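Local coordinates for protein phiAB6 tailspike (Unidentified phage, PDB 5JS4) that probably recognises and fragments the exopolysaccharide of Acinetobacter baumannii as the trimeric beta-helical tailspike of a bacteriophage, at residues A280-L286 against Y310-D316; Q338-C344 against H366-F372; P564-R569 against L581-T587; D574-Y580 against T595-G599. One frame throughout, in Å; residues are numbered along the deposited sequence.

Contact 1 (A280-L286 against Y310-D316)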
# COMPACT_ATOMS: atom_id res chain seq x y z
N ALA A 280 -7.03 25.39 29.21
CA ALA A 280 -5.81 25.68 28.45
C ALA A 280 -4.58 25.03 29.07
O ALA A 280 -3.79 24.40 28.37
CB ALA A 280 -5.61 27.18 28.33
N LYS A 281 -4.42 25.20 30.38
CA LYS A 281 -3.27 24.65 31.10
C LYS A 281 -3.77 23.87 32.30
O LYS A 281 -4.61 24.35 33.06
CB LYS A 281 -2.34 25.77 31.56
CG LYS A 281 -1.07 25.28 32.25
CD LYS A 281 -0.41 26.37 33.08
CE LYS A 281 0.64 25.81 34.01
NZ LYS A 281 1.82 25.29 33.28
N GLY A 282 -3.23 22.67 32.50
CA GLY A 282 -3.53 21.94 33.72
C GLY A 282 -3.13 20.49 33.71
O GLY A 282 -3.24 19.79 32.70
N ARG A 283 -2.65 20.04 34.87
CA ARG A 283 -2.39 18.64 35.14
C ARG A 283 -3.55 18.17 36.01
O ARG A 283 -3.57 18.41 37.23
CB ARG A 283 -1.05 18.49 35.85
CG ARG A 283 -0.64 17.06 36.13
CD ARG A 283 0.85 16.97 36.40
NE ARG A 283 1.28 15.59 36.60
CZ ARG A 283 2.55 15.19 36.61
NH1 ARG A 283 3.55 16.06 36.42
NH2 ARG A 283 2.83 13.91 36.80
N TYR A 284 -4.53 17.53 35.38
CA TYR A 284 -5.80 17.20 36.02
C TYR A 284 -5.75 15.85 36.72
O TYR A 284 -5.69 14.81 36.06
CB TYR A 284 -6.93 17.23 35.00
CG TYR A 284 -7.22 18.61 34.42
CD1 TYR A 284 -6.56 19.06 33.28
CD2 TYR A 284 -8.16 19.45 35.01
CE1 TYR A 284 -6.83 20.32 32.75
CE2 TYR A 284 -8.44 20.70 34.49
CZ TYR A 284 -7.77 21.13 33.36
OH TYR A 284 -8.05 22.38 32.84
N ILE A 285 -5.78 15.87 38.05
CA ILE A 285 -5.73 14.64 38.84
C ILE A 285 -7.12 14.01 38.92
O ILE A 285 -8.11 14.70 39.19
CB ILE A 285 -5.22 14.90 40.27
CG1 ILE A 285 -3.86 15.62 40.27
CG2 ILE A 285 -5.14 13.60 41.07
CD1 ILE A 285 -2.77 14.93 39.47
N LEU A 286 -7.18 12.70 38.67
CA LEU A 286 -8.41 11.93 38.84
C LEU A 286 -8.15 10.78 39.81
O LEU A 286 -7.28 9.94 39.56
CB LEU A 286 -8.87 11.37 37.50
CG LEU A 286 -9.28 12.40 36.45
CD1 LEU A 286 -9.55 11.71 35.12
CD2 LEU A 286 -10.49 13.20 36.89
N TYR A 310 3.40 16.97 30.80
CA TYR A 310 2.38 16.62 31.80
C TYR A 310 1.99 17.84 32.64
O TYR A 310 0.82 18.01 32.99
CB TYR A 310 2.84 15.52 32.77
CG TYR A 310 3.47 14.29 32.14
CD1 TYR A 310 3.13 13.86 30.86
CD2 TYR A 310 4.40 13.54 32.85
CE1 TYR A 310 3.71 12.74 30.30
CE2 TYR A 310 4.99 12.41 32.30
CZ TYR A 310 4.64 12.02 31.03
OH TYR A 310 5.23 10.90 30.48
N ASN A 311 2.97 18.68 32.97
CA ASN A 311 2.72 19.88 33.77
C ASN A 311 1.95 20.95 33.02
O ASN A 311 1.22 21.73 33.63
CB ASN A 311 4.04 20.46 34.29
CG ASN A 311 4.63 19.64 35.43
OD1 ASN A 311 3.91 18.91 36.11
ND2 ASN A 311 5.93 19.78 35.65
N LEU A 312 2.10 20.99 31.70
CA LEU A 312 1.38 21.96 30.87
C LEU A 312 -0.05 21.52 30.58
O LEU A 312 -0.97 22.33 30.61
CB LEU A 312 2.13 22.22 29.57
CG LEU A 312 3.48 22.93 29.71
CD1 LEU A 312 4.17 23.03 28.36
CD2 LEU A 312 3.33 24.31 30.33
N GLY A 313 -0.23 20.23 30.29
CA GLY A 313 -1.56 19.74 29.94
C GLY A 313 -1.66 18.23 29.86
O GLY A 313 -1.11 17.61 28.96
N CYS A 314 -2.38 17.64 30.81
CA CYS A 314 -2.68 16.22 30.76
C CYS A 314 -3.76 15.84 31.75
O CYS A 314 -4.10 16.62 32.64
CB CYS A 314 -1.42 15.38 31.04
SG CYS A 314 -0.95 15.25 32.78
N ILE A 315 -4.28 14.63 31.57
CA ILE A 315 -5.05 13.95 32.59
C ILE A 315 -4.08 13.02 33.31
O ILE A 315 -3.34 12.28 32.67
CB ILE A 315 -6.22 13.16 31.99
CG1 ILE A 315 -7.26 14.14 31.42
CG2 ILE A 315 -6.86 12.24 33.03
CD1 ILE A 315 -8.35 13.49 30.60
N ASP A 316 -4.06 13.10 34.64
CA ASP A 316 -3.15 12.31 35.46
C ASP A 316 -3.99 11.48 36.43
O ASP A 316 -4.45 11.97 37.46
CB ASP A 316 -2.19 13.25 36.20
CG ASP A 316 -1.05 12.51 36.89
OD1 ASP A 316 -1.17 11.29 37.13
OD2 ASP A 316 -0.03 13.16 37.20
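Asp316 OD2 is gripped by two nitrogens of Arg283, NE at 2.8 Å and NH2 at 3.0 Å, a side-on salt bridge in which both bonds end on one oxygen. NE uses the anti lone pair of OD2, and guanidinium and carboxylate planes lie 27° apart, nearly coplanar. The arginine chain runs extended from CG to NE, with CG anti to the backbone N (chi1 -178°), which carries its head across the neighbouring strand. There NH1 donates to Asn311 OD1 at 2.9 Å, meeting that oxygen from above its carbonyl plane, while Tyr310 CB rests over one guanidinium face. NH1 also forms a salt bridge with Glu307, and Asp316 OD1 is bonded to Ser345 OG, so both charged groups have further partners. Strands 282-286 and 313-316 run parallel, joined by a ladder that includes the nearly straight bond from Tyr284 N to Cys314 O (2.9 Å, 176°). Arg283, Cys314, Ile285 and Asp316 share one face, where Ile285 CD1 packs on Asp316 CB at 3.7 Å. Leu286 CD1 meets Ile315 CG2 at 3.4 Å, tighter than usual for two carbons. Between two neighbouring rungs of the beta-helix, the two bonds to Asp316 OD2 and the one to Asn311 OD1 hold the guanidinium flat and fix its rotation beside Tyr310, a residue of a malonate pocket.

Contact 2 (Q338-C344 against H366-F372). With MLA (malonic acid), chain D.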
# COMPACT_ATOMS: atom_id res chain seq x y z
N GLN A 338 -9.15 12.65 21.29
CA GLN A 338 -8.18 13.40 20.50
C GLN A 338 -7.45 14.49 21.27
O GLN A 338 -7.94 15.00 22.27
CB GLN A 338 -8.85 14.02 19.27
CG GLN A 338 -9.89 15.09 19.56
CD GLN A 338 -10.42 15.76 18.31
OE1 GLN A 338 -10.64 15.11 17.29
NE2 GLN A 338 -10.63 17.07 18.37
N ASN A 339 -6.26 14.83 20.77
CA ASN A 339 -5.51 15.98 21.24
C ASN A 339 -5.25 15.87 22.74
O ASN A 339 -5.46 16.82 23.49
CB ASN A 339 -6.29 17.26 20.92
CG ASN A 339 -5.50 18.52 21.18
OD1 ASN A 339 -4.32 18.60 20.84
ND2 ASN A 339 -6.14 19.52 21.79
N LEU A 340 -4.79 14.69 23.17
CA LEU A 340 -4.80 14.33 24.58
C LEU A 340 -3.50 13.71 25.05
O LEU A 340 -2.90 12.89 24.36
CB LEU A 340 -5.94 13.34 24.84
CG LEU A 340 -6.07 12.77 26.25
CD1 LEU A 340 -6.41 13.85 27.26
CD2 LEU A 340 -7.11 11.66 26.27
N THR A 341 -3.08 14.11 26.24
CA THR A 341 -2.00 13.47 26.97
C THR A 341 -2.60 12.95 28.26
O THR A 341 -3.25 13.70 28.99
CB THR A 341 -0.87 14.47 27.27
OG1 THR A 341 -0.47 15.12 26.06
CG2 THR A 341 0.34 13.79 27.90
N ALA A 342 -2.42 11.66 28.54
CA ALA A 342 -2.96 11.07 29.76
C ALA A 342 -2.02 10.03 30.33
O ALA A 342 -1.55 9.15 29.61
CB ALA A 342 -4.33 10.47 29.49
N ARG A 343 -1.75 10.14 31.63
CA ARG A 343 -0.88 9.21 32.32
C ARG A 343 -1.56 8.63 33.55
O ARG A 343 -2.55 9.18 34.05
CB ARG A 343 0.43 9.90 32.74
CG ARG A 343 0.26 11.02 33.76
CD ARG A 343 1.59 11.53 34.29
NE ARG A 343 2.23 10.57 35.20
CZ ARG A 343 3.20 9.72 34.88
NH1 ARG A 343 3.70 9.66 33.65
NH2 ARG A 343 3.69 8.90 35.82
N CYS A 344 -1.02 7.51 34.03
CA CYS A 344 -1.38 6.95 35.32
C CYS A 344 -0.15 7.03 36.21
O CYS A 344 0.91 6.50 35.86
CB CYS A 344 -1.84 5.51 35.18
SG CYS A 344 -2.46 4.80 36.71
N HIS A 366 -4.09 11.63 17.62
CA HIS A 366 -3.22 12.58 18.29
C HIS A 366 -3.35 12.45 19.80
O HIS A 366 -3.80 13.37 20.49
CB HIS A 366 -3.51 14.01 17.81
CG HIS A 366 -3.26 14.20 16.35
ND1 HIS A 366 -2.09 14.73 15.86
CD2 HIS A 366 -4.03 13.91 15.27
CE1 HIS A 366 -2.15 14.77 14.54
NE2 HIS A 366 -3.31 14.28 14.16
N ILE A 367 -2.97 11.27 20.29
CA ILE A 367 -2.97 11.01 21.72
C ILE A 367 -1.61 10.48 22.19
O ILE A 367 -0.86 9.88 21.42
CB ILE A 367 -4.09 10.02 22.14
CG1 ILE A 367 -3.87 8.62 21.55
CG2 ILE A 367 -5.45 10.59 21.74
CD1 ILE A 367 -4.82 7.57 22.10
N THR A 368 -1.33 10.74 23.46
CA THR A 368 -0.16 10.21 24.14
C THR A 368 -0.64 9.62 25.45
O THR A 368 -1.20 10.34 26.28
CB THR A 368 0.87 11.32 24.40
OG1 THR A 368 1.23 11.93 23.16
CG2 THR A 368 2.12 10.76 25.07
N LEU A 369 -0.44 8.32 25.62
CA LEU A 369 -0.87 7.61 26.83
C LEU A 369 0.33 6.97 27.50
O LEU A 369 1.16 6.34 26.84
CB LEU A 369 -1.92 6.56 26.51
CG LEU A 369 -3.18 7.07 25.80
CD1 LEU A 369 -4.14 5.92 25.54
CD2 LEU A 369 -3.88 8.16 26.60
N ILE A 370 0.41 7.13 28.82
CA ILE A 370 1.58 6.75 29.60
C ILE A 370 1.17 5.88 30.79
O ILE A 370 0.35 6.30 31.61
CB ILE A 370 2.36 7.99 30.09
CG1 ILE A 370 2.60 8.98 28.94
CG2 ILE A 370 3.69 7.59 30.70
CD1 ILE A 370 1.54 10.06 28.81
N ASN A 371 1.78 4.70 30.89
CA ASN A 371 1.44 3.69 31.90
C ASN A 371 0.03 3.13 31.66
O ASN A 371 -0.38 3.02 30.50
CB ASN A 371 1.64 4.22 33.33
CG ASN A 371 3.06 4.72 33.58
OD1 ASN A 371 4.02 4.09 33.14
ND2 ASN A 371 3.18 5.84 34.27
N PHE A 372 -0.69 2.79 32.73
CA PHE A 372 -1.96 2.05 32.66
C PHE A 372 -1.74 0.57 32.36
O PHE A 372 -0.69 0.17 31.87
CB PHE A 372 -2.96 2.64 31.65
CG PHE A 372 -3.41 4.04 31.97
CD1 PHE A 372 -4.41 4.26 32.91
CD2 PHE A 372 -2.86 5.13 31.31
CE1 PHE A 372 -4.84 5.55 33.19
CE2 PHE A 372 -3.28 6.41 31.59
CZ PHE A 372 -4.27 6.63 32.53
C1 MLA D . 8.50 6.25 35.12
O1A MLA D . 9.13 6.99 35.91
O1B MLA D . 8.32 5.02 35.26
C2 MLA D . 7.93 6.90 33.86
C3 MLA D . 6.48 7.38 34.08
O3A MLA D . 6.03 8.21 33.27
O3B MLA D . 5.85 6.90 35.05
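Asn339, where the chain turns a corner, sends a weak backbone bond to His366 O, the oxygen that also accepts from Leu340 N. From Leu340 the strand runs parallel to 367-370, and Leu340 CB lies 4.2 Å from Ile367 CG2. Thr341 pairs in register with Thr368 on the opposite face, its CG2 4.0 Å from Ile370 CD1; the hydroxyls of both threonines bond to backbone oxygens, of Gly301 and Gly303 respectively. Ala342 CB meets Leu369 CD2 at 3.7 Å. Arg343 bends at chi3 (-73°), and its two terminal nitrogens take one carboxylate of a bound malonate, probably from the crystallisation liquor, end-on, NH1 to O3A at 2.8 Å and NH2 to O3B at 3.0 Å. Asn371 ND2 also donates to O3B, and its second donation, to Cys344 O at 2.8 Å, holds the amide in place. Cys344 CB sits over the centre of the Phe372 ring, 3.5 Å from its centroid, a CH-pi contact. Consecutive rungs of the parallel beta-helix flank the pair: strand 313-318 places Ile315 against Leu340 and Ala342, strand 381-393 lies beyond 362-370, and Tyr310 of helix 307-312 packs on Thr341, Arg343 and Ile370.

Contact 3 (P564-R569 against L581-T587)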
# COMPACT_ATOMS: atom_id res chain seq x y z
N PRO A 564 -3.69 -25.84 -25.46
CA PRO A 564 -2.34 -25.79 -24.92
C PRO A 564 -1.86 -24.36 -24.75
O PRO A 564 -2.53 -23.42 -25.19
CB PRO A 564 -1.51 -26.50 -26.00
CG PRO A 564 -2.27 -26.30 -27.26
CD PRO A 564 -3.72 -26.31 -26.86
N LEU A 565 -0.73 -24.20 -24.07
CA LEU A 565 -0.05 -22.91 -23.99
C LEU A 565 1.07 -22.88 -25.01
O LEU A 565 1.55 -23.92 -25.44
CB LEU A 565 0.58 -22.71 -22.61
CG LEU A 565 -0.29 -22.79 -21.37
CD1 LEU A 565 0.54 -22.47 -20.14
CD2 LEU A 565 -1.47 -21.84 -21.47
N VAL A 566 1.50 -21.67 -25.36
CA VAL A 566 2.72 -21.48 -26.11
C VAL A 566 3.62 -20.59 -25.27
O VAL A 566 3.19 -19.53 -24.81
CB VAL A 566 2.46 -20.83 -27.48
CG1 VAL A 566 3.77 -20.45 -28.15
CG2 VAL A 566 1.67 -21.78 -28.35
N LYS A 567 4.86 -21.02 -25.06
CA LYS A 567 5.84 -20.20 -24.40
C LYS A 567 6.75 -19.59 -25.45
O LYS A 567 7.16 -20.27 -26.40
CB LYS A 567 6.63 -21.01 -23.38
CG LYS A 567 5.77 -21.46 -22.21
CD LYS A 567 6.59 -22.01 -21.06
CE LYS A 567 7.32 -20.91 -20.31
NZ LYS A 567 8.04 -21.46 -19.12
N ARG A 568 7.02 -18.30 -25.31
CA ARG A 568 7.92 -17.59 -26.20
C ARG A 568 9.15 -17.18 -25.41
O ARG A 568 9.05 -16.75 -24.27
CB ARG A 568 7.25 -16.38 -26.82
CG ARG A 568 5.96 -16.69 -27.56
CD ARG A 568 5.61 -15.60 -28.56
NE ARG A 568 5.51 -14.30 -27.91
CZ ARG A 568 5.51 -13.13 -28.55
NH1 ARG A 568 5.61 -13.08 -29.87
NH2 ARG A 568 5.41 -12.00 -27.86
N ARG A 569 10.32 -17.33 -26.03
CA ARG A 569 11.58 -17.08 -25.35
C ARG A 569 12.55 -16.42 -26.30
O ARG A 569 12.70 -16.86 -27.44
CB ARG A 569 12.15 -18.39 -24.82
CG ARG A 569 13.48 -18.26 -24.11
CD ARG A 569 13.75 -19.49 -23.25
NE ARG A 569 15.17 -19.68 -23.01
CZ ARG A 569 15.68 -20.68 -22.29
NH1 ARG A 569 14.88 -21.57 -21.72
NH2 ARG A 569 16.99 -20.77 -22.14
N LEU A 581 11.81 -13.64 -30.44
CA LEU A 581 11.22 -14.55 -29.46
C LEU A 581 10.68 -15.77 -30.20
O LEU A 581 9.82 -15.65 -31.06
CB LEU A 581 10.11 -13.86 -28.67
CG LEU A 581 10.56 -13.05 -27.44
CD1 LEU A 581 11.50 -11.91 -27.81
CD2 LEU A 581 9.36 -12.52 -26.67
N ALA A 582 11.23 -16.94 -29.87
CA ALA A 582 10.84 -18.20 -30.49
C ALA A 582 9.72 -18.85 -29.68
O ALA A 582 9.67 -18.69 -28.47
CB ALA A 582 12.03 -19.14 -30.57
N SER A 583 8.86 -19.59 -30.37
CA SER A 583 7.69 -20.22 -29.75
C SER A 583 7.89 -21.72 -29.61
O SER A 583 8.38 -22.38 -30.52
CB SER A 583 6.44 -19.96 -30.60
OG SER A 583 6.10 -18.59 -30.57
N ASP A 584 7.48 -22.26 -28.46
CA ASP A 584 7.52 -23.71 -28.26
C ASP A 584 6.16 -24.34 -28.59
O ASP A 584 5.19 -23.66 -28.96
CB ASP A 584 8.06 -24.07 -26.86
CG ASP A 584 7.00 -24.06 -25.76
OD1 ASP A 584 5.89 -23.52 -25.94
OD2 ASP A 584 7.31 -24.62 -24.68
N THR A 585 6.13 -25.67 -28.48
CA THR A 585 4.92 -26.46 -28.67
C THR A 585 4.89 -27.53 -27.58
O THR A 585 5.89 -28.22 -27.35
CB THR A 585 4.93 -27.16 -30.05
OG1 THR A 585 5.06 -26.18 -31.09
CG2 THR A 585 3.64 -27.96 -30.27
N TYR A 586 3.76 -27.65 -26.91
CA TYR A 586 3.57 -28.71 -25.93
C TYR A 586 2.08 -29.06 -25.94
O TYR A 586 1.28 -28.46 -25.22
CB TYR A 586 4.05 -28.27 -24.55
CG TYR A 586 4.16 -29.36 -23.48
CD1 TYR A 586 3.68 -30.66 -23.66
CD2 TYR A 586 4.73 -29.05 -22.25
CE1 TYR A 586 3.79 -31.62 -22.66
CE2 TYR A 586 4.84 -29.99 -21.24
CZ TYR A 586 4.37 -31.27 -21.45
OH TYR A 586 4.48 -32.20 -20.43
N THR A 587 1.74 -30.01 -26.80
CA THR A 587 0.39 -30.52 -26.90
C THR A 587 0.40 -31.96 -26.39
O THR A 587 1.43 -32.48 -25.98
CB THR A 587 -0.12 -30.51 -28.35
OG1 THR A 587 0.57 -31.51 -29.10
CG2 THR A 587 0.09 -29.14 -28.99
O HOH W 1 0.93 -26.43 -23.36
O HOH W 2 1.68 -25.81 -27.47
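Strands 566-569 and 581-586 run antiparallel at 153°, with Arg569 and Ala582 as a hydrogen-bonded pair and Arg568 and Ser583 as a non-hydrogen-bonded one. Arg569 N donates to Ala582 O at 2.9 Å, and Ala582 N returns a bond to Arg569 O. One step further the ladder changes: Asp584 N still donates to Lys567 O, but Lys567 N turns to the side-chain oxygen Asp584 OD1 at 2.8 Å, nearly straight (169°) and from above the carboxylate plane. A chi1 of 85° sets the carboxylate between its own backbone N and carbonyl carbon, and OD1 replaces a backbone acceptor. Beyond this the strands part and two waters fill in, one linking Leu565 N with Tyr586 O, the other accepting a hydrogen bond from Tyr586 N and donating one to Leu565 O at 2.8 Å. Val566 CG1 touches Ser583 CB at 3.7 Å, Arg568 CG lies 3.6 Å from Ser583 OG, and Leu581 CD2 stands over one face of the Arg568 guanidinium, whose NH2 forms a salt bridge with Asp553 of the third subunit. Asp584 OD2 forms salt bridges with Arg591 and with Arg569 of the second subunit. The pair is the outermost hairpin of the sheet within this chain: strand 591-597 flanks 579-586, while 566-569 pairs in parallel with a strand of the third subunit, carrying the sheet across the trimer interface.

Contact 4 (D574-Y580 against T595-G599)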
# COMPACT_ATOMS: atom_id res chain seq x y z
N ASP A 574 16.56 -10.84 -35.07
CA ASP A 574 16.21 -10.93 -36.48
C ASP A 574 17.21 -10.11 -37.30
O ASP A 574 18.17 -9.57 -36.75
CB ASP A 574 14.75 -10.52 -36.73
CG ASP A 574 14.47 -9.05 -36.43
OD1 ASP A 574 15.40 -8.22 -36.46
OD2 ASP A 574 13.29 -8.73 -36.18
N SER A 575 17.00 -10.03 -38.62
CA SER A 575 17.97 -9.36 -39.50
C SER A 575 18.10 -7.85 -39.26
O SER A 575 19.13 -7.26 -39.57
CB SER A 575 17.64 -9.63 -40.97
OG SER A 575 17.79 -11.01 -41.26
N SER A 576 17.05 -7.24 -38.71
CA SER A 576 17.08 -5.81 -38.36
C SER A 576 17.75 -5.56 -37.01
O SER A 576 18.02 -4.42 -36.65
CB SER A 576 15.67 -5.23 -38.36
OG SER A 576 14.94 -5.63 -37.21
N GLY A 577 18.01 -6.63 -36.26
CA GLY A 577 18.66 -6.53 -34.95
C GLY A 577 17.69 -6.49 -33.79
O GLY A 577 18.11 -6.33 -32.64
N ALA A 578 16.40 -6.63 -34.07
CA ALA A 578 15.38 -6.68 -33.02
C ALA A 578 15.38 -8.06 -32.37
O ALA A 578 15.77 -9.04 -32.99
CB ALA A 578 14.01 -6.38 -33.60
N GLN A 579 14.94 -8.12 -31.11
CA GLN A 579 14.84 -9.38 -30.39
C GLN A 579 13.94 -10.36 -31.14
O GLN A 579 12.87 -9.98 -31.61
CB GLN A 579 14.25 -9.16 -29.00
CG GLN A 579 15.17 -8.43 -28.05
CD GLN A 579 14.55 -8.21 -26.68
OE1 GLN A 579 13.36 -8.45 -26.48
NE2 GLN A 579 15.36 -7.75 -25.74
N TYR A 580 14.39 -11.61 -31.24
CA TYR A 580 13.55 -12.66 -31.80
C TYR A 580 13.12 -13.59 -30.68
O TYR A 580 13.95 -14.25 -30.05
CB TYR A 580 14.27 -13.46 -32.89
CG TYR A 580 13.40 -14.59 -33.39
CD1 TYR A 580 12.26 -14.32 -34.15
CD2 TYR A 580 13.68 -15.92 -33.08
CE1 TYR A 580 11.44 -15.34 -34.59
CE2 TYR A 580 12.86 -16.94 -33.52
CZ TYR A 580 11.74 -16.65 -34.27
OH TYR A 580 10.93 -17.66 -34.70
N THR A 595 12.71 -22.39 -33.65
CA THR A 595 13.83 -21.50 -33.93
C THR A 595 13.62 -20.89 -35.31
O THR A 595 12.62 -21.16 -35.97
CB THR A 595 15.19 -22.22 -33.80
OG1 THR A 595 16.24 -21.27 -34.01
CG2 THR A 595 15.33 -23.37 -34.79
N TYR A 596 14.55 -20.05 -35.73
CA TYR A 596 14.44 -19.39 -37.02
C TYR A 596 15.83 -19.02 -37.50
O TYR A 596 16.66 -18.56 -36.72
CB TYR A 596 13.56 -18.14 -36.93
CG TYR A 596 13.06 -17.67 -38.28
CD1 TYR A 596 13.80 -16.76 -39.03
CD2 TYR A 596 11.86 -18.14 -38.80
CE1 TYR A 596 13.34 -16.34 -40.27
CE2 TYR A 596 11.40 -17.72 -40.03
CZ TYR A 596 12.15 -16.82 -40.77
OH TYR A 596 11.69 -16.40 -42.00
N ASN A 597 16.06 -19.23 -38.79
CA ASN A 597 17.30 -18.84 -39.43
C ASN A 597 17.02 -17.60 -40.25
O ASN A 597 16.38 -17.67 -41.29
CB ASN A 597 17.83 -19.97 -40.31
CG ASN A 597 19.27 -19.77 -40.73
OD1 ASN A 597 19.66 -18.66 -41.09
ND2 ASN A 597 20.06 -20.83 -40.68
N HIS A 598 17.48 -16.45 -39.76
CA HIS A 598 17.25 -15.17 -40.44
C HIS A 598 18.22 -14.93 -41.60
O HIS A 598 18.05 -13.98 -42.36
CB HIS A 598 17.29 -14.02 -39.44
CG HIS A 598 16.10 -13.98 -38.53
ND1 HIS A 598 16.10 -14.56 -37.28
CD2 HIS A 598 14.86 -13.47 -38.70
CE1 HIS A 598 14.92 -14.38 -36.71
NE2 HIS A 598 14.15 -13.73 -37.56
N GLY A 599 19.22 -15.80 -41.73
CA GLY A 599 20.10 -15.78 -42.89
C GLY A 599 19.39 -16.29 -44.14
O GLY A 599 19.44 -15.65 -45.19
O HOH W 3 15.88 -11.89 -42.63
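Tyr596 CB lies 3.5 Å from Tyr580 OH and 3.6 Å from Tyr580 CZ. The two tyrosine side chains cross at about a right angle, their rings inclined by 46° with centroids 5.9 Å apart. Asn597 closes an Asx turn through OD1 and Gly599 N, bending the chain where strand 595-597 ends. His598 has its CG anti to the carbonyl carbon (chi1 -71°), which turns the imidazole toward the other segment; His598 CE1 comes over one face of the Tyr580 ring, 3.7 Å from Tyr580 CG, in an edge-to-face pair with planes at 77°. The imidazole is sandwiched between Asp574 and Tyr596: Asp574 CA lies over the centre of one face, 3.5 Å from the centroid, and Tyr596 CD1 over the opposite face. Its nitrogens are engaged too, ND1 with Lys588 of the third subunit and NE2 with a malonate. At His598 O a water donates a bond of 3.0 Å. Asp574 in turn organises the facing type I turn, Asp574 to Gly577: its OD1 accepts from Ser576 OG at 2.7 Å and from Ala578 N, the two arriving from opposite faces of the carboxylate. Tyr580, Tyr596 and His598 form an aromatic cluster lining a pocket that holds a malonate here, probably from the crystallisation liquor, between the loops of neighbouring antiparallel strands at a subunit interface.

In the fold
Contacts 1 and 2 each join two neighbouring rungs of the parallel beta-helix and together span four successive strands, with centres 11 Å apart. Strands 313-318 and 340-345 join them through probable backbone bonds, Ile315 O to Arg343 N and Ile315 N to Thr341 O, both 2.9 Å. Together they supply Tyr310, Arg343, Ile370 and Asn371 to one malonate pocket, which Tyr394 completes. Contacts 3 and 4 belong to the later antiparallel sheet, on the other side of the chain's centre; they share strand 579-586, lie about 17 Å apart between centres, and both touch the third subunit. Contact 4 lines a separate malonate site, and the nearest atoms of contacts 2 and 4 are about 49 Å apart.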